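Local atomic coordinates of laminin subunit ALPHA-1 (Mus musculus, PDB entry 2JD4), a protein that forms part of the basement-membrane protein laminin-111, its LG4-5 domain pair carrying metal sites and cell-surface anchorage sites. Residues T225-T230 against W285-A290. The protein carries 4 engineered substitutions. Sequence-based numbering, arbitrary orientation.
Sequences TLEFRT and WHTLQA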
loop_
_atom_site.group_PDB
_atom_site.type_symbol
_atom_site.label_atom_id
_atom_site.label_comp_id
_atom_site.label_asym_id
_atom_site.label_seq_id
_atom_site.Cartn_x
_atom_site.Cartn_y
_atom_site.Cartn_z
ATOM N N THR A 225 5.843 3.004 -15.076
ATOM C CA THR A 225 4.672 2.205 -15.435
ATOM C C THR A 225 3.661 2.238 -14.291
ATOM O O THR A 225 4.036 2.252 -13.118
ATOM C CB THR A 225 5.046 0.730 -15.704
ATOM O OG1 THR A 225 5.990 0.659 -16.780
ATOM C CG2 THR A 225 3.811 -0.067 -16.070
ATOM N N LEU A 226 2.380 2.249 -14.636
ATOM C CA LEU A 226 1.331 2.280 -13.629
ATOM C C LEU A 226 -0.016 2.015 -14.272
ATOM O O LEU A 226 -0.143 2.035 -15.493
ATOM C CB LEU A 226 1.305 3.646 -12.936
ATOM C CG LEU A 226 0.971 4.901 -13.760
ATOM C CD1 LEU A 226 -0.531 4.992 -14.043
ATOM C CD2 LEU A 226 1.406 6.127 -12.983
ATOM N N GLU A 227 -1.016 1.758 -13.436
ATOM C CA GLU A 227 -2.379 1.537 -13.900
ATOM C C GLU A 227 -3.229 2.541 -13.145
ATOM O O GLU A 227 -2.982 2.806 -11.965
ATOM C CB GLU A 227 -2.857 0.125 -13.566
ATOM C CG GLU A 227 -2.101 -0.983 -14.263
ATOM C CD GLU A 227 -2.593 -2.353 -13.842
ATOM O OE1 GLU A 227 -3.812 -2.600 -13.950
ATOM O OE2 GLU A 227 -1.766 -3.180 -13.404
ATOM N N PHE A 228 -4.225 3.111 -13.814
ATOM C CA PHE A 228 -5.081 4.084 -13.157
ATOM C C PHE A 228 -6.531 3.944 -13.601
ATOM O O PHE A 228 -6.811 3.430 -14.678
ATOM C CB PHE A 228 -4.582 5.506 -13.465
ATOM C CG PHE A 228 -4.860 5.963 -14.881
ATOM C CD1 PHE A 228 -6.098 6.505 -15.225
ATOM C CD2 PHE A 228 -3.883 5.849 -15.868
ATOM C CE1 PHE A 228 -6.359 6.928 -16.533
ATOM C CE2 PHE A 228 -4.132 6.269 -17.182
ATOM C CZ PHE A 228 -5.374 6.809 -17.513
ATOM N N ARG A 229 -7.445 4.406 -12.753
ATOM C CA ARG A 229 -8.872 4.393 -13.049
ATOM C C ARG A 229 -9.389 5.707 -12.493
ATOM O O ARG A 229 -8.981 6.136 -11.410
ATOM C CB ARG A 229 -9.594 3.216 -12.372
ATOM C CG ARG A 229 -9.707 3.306 -10.850
ATOM C CD ARG A 229 -10.680 2.258 -10.298
ATOM N NE ARG A 229 -12.071 2.526 -10.670
ATOM C CZ ARG A 229 -12.816 3.496 -10.152
ATOM N NH1 ARG A 229 -12.311 4.300 -9.229
ATOM N NH2 ARG A 229 -14.067 3.666 -10.557
ATOM N N THR A 230 -10.275 6.361 -13.231
ATOM C CA THR A 230 -10.802 7.639 -12.778
ATOM C C THR A 230 -12.096 8.003 -13.491
ATOM O O THR A 230 -12.383 7.489 -14.569
ATOM C CB THR A 230 -9.763 8.772 -13.030
ATOM O OG1 THR A 230 -10.277 10.025 -12.559
ATOM C CG2 THR A 230 -9.448 8.880 -14.511
ATOM N N TRP A 285 -9.823 0.276 -15.590
ATOM C CA TRP A 285 -8.375 0.402 -15.501
ATOM C C TRP A 285 -7.679 0.552 -16.853
ATOM O O TRP A 285 -8.050 -0.090 -17.839
ATOM C CB TRP A 285 -7.787 -0.792 -14.751
ATOM C CG TRP A 285 -8.149 -0.832 -13.282
ATOM C CD1 TRP A 285 -9.154 -1.557 -12.701
ATOM C CD2 TRP A 285 -7.494 -0.126 -12.219
ATOM N NE1 TRP A 285 -9.162 -1.349 -11.341
ATOM C CE2 TRP A 285 -8.155 -0.475 -11.018
ATOM C CE3 TRP A 285 -6.412 0.767 -12.165
ATOM C CZ2 TRP A 285 -7.769 0.039 -9.770
ATOM C CZ3 TRP A 285 -6.025 1.280 -10.926
ATOM C CH2 TRP A 285 -6.704 0.911 -9.743
ATOM N N HIS A 286 -6.663 1.411 -16.878
ATOM C CA HIS A 286 -5.871 1.675 -18.075
ATOM C C HIS A 286 -4.405 1.532 -17.718
ATOM O O HIS A 286 -3.991 1.897 -16.613
ATOM C CB HIS A 286 -6.142 3.092 -18.568
ATOM C CG HIS A 286 -7.577 3.341 -18.898
ATOM N ND1 HIS A 286 -8.167 2.864 -20.047
ATOM C CD2 HIS A 286 -8.557 3.957 -18.197
ATOM C CE1 HIS A 286 -9.452 3.175 -20.041
ATOM N NE2 HIS A 286 -9.713 3.838 -18.929
ATOM N N THR A 287 -3.617 0.986 -18.636
ATOM C CA THR A 287 -2.197 0.828 -18.378
ATOM C C THR A 287 -1.485 2.044 -18.941
ATOM O O THR A 287 -1.934 2.638 -19.926
ATOM C CB THR A 287 -1.630 -0.447 -19.036
ATOM O OG1 THR A 287 -1.783 -0.367 -20.457
ATOM C CG2 THR A 287 -2.359 -1.683 -18.521
ATOM N N LEU A 288 -0.387 2.428 -18.305
ATOM C CA LEU A 288 0.368 3.582 -18.764
ATOM C C LEU A 288 1.865 3.322 -18.657
ATOM O O LEU A 288 2.360 2.864 -17.626
ATOM C CB LEU A 288 -0.028 4.813 -17.944
ATOM C CG LEU A 288 0.521 6.191 -18.329
ATOM C CD1 LEU A 288 -0.276 7.256 -17.590
ATOM C CD2 LEU A 288 2.004 6.291 -17.986
ATOM N N GLN A 289 2.575 3.611 -19.743
ATOM C CA GLN A 289 4.017 3.434 -19.802
ATOM C C GLN A 289 4.631 4.729 -20.322
ATOM O O GLN A 289 4.181 5.274 -21.320
ATOM C CB GLN A 289 4.379 2.293 -20.755
ATOM C CG GLN A 289 3.782 0.946 -20.397
ATOM C CD GLN A 289 3.970 -0.078 -21.502
ATOM O OE1 GLN A 289 5.097 -0.374 -21.910
ATOM N NE2 GLN A 289 2.864 -0.624 -21.996
ATOM N N ALA A 290 5.649 5.224 -19.633
ATOM C CA ALA A 290 6.324 6.449 -20.049
ATOM C C ALA A 290 7.817 6.189 -19.921
ATOM O O ALA A 290 8.338 6.063 -18.812
ATOM C CB ALA A 290 5.904 7.611 -19.156
#
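The indole of W285 reaches across to the neighbouring strand and lies against R229, whose CG sits 3.9 Å from the centroid of the six-membered ring, only 9° off its normal. R229 CB lies over the indole; chi1 of 70° sets CG between the backbone N and the carbonyl carbon, and the nearly straight next torsion (168°) carries CD on across the same face. The guanidinium runs on past the ring to a salt bridge with D12. At the indole edge, CZ3 comes within 3.6 Å of E227 O, near the ring plane, while NE1 is hydrogen-bonded to Q198. With W285 cut back to an alanine, the R229 methylenes are likely to lose the flat surface they lie on, and Q198 its indole N-H.

On the face that carries L226, F228, H286 and L288, H286 CB stands over the F228 ring, 4.2 Å from its centroid and offset toward the rim. L288 CD1 approaches the same ring obliquely, 4.0 Å from CE2, and L226 CD1 packs beside L288 CB. Paired backbone bonds fix this antiparallel register: L226 with L288 and F228 with H286, the shortest being L288 N to L226 O at 2.8 Å.

Within this laminin G β-sandwich, strand 222-230 is flanked by 286-293 and 347-353, and 286-293 pairs onward with 296-301. F228 and L288 face the core, touching I252 and L250 of the opposing strand 247-253.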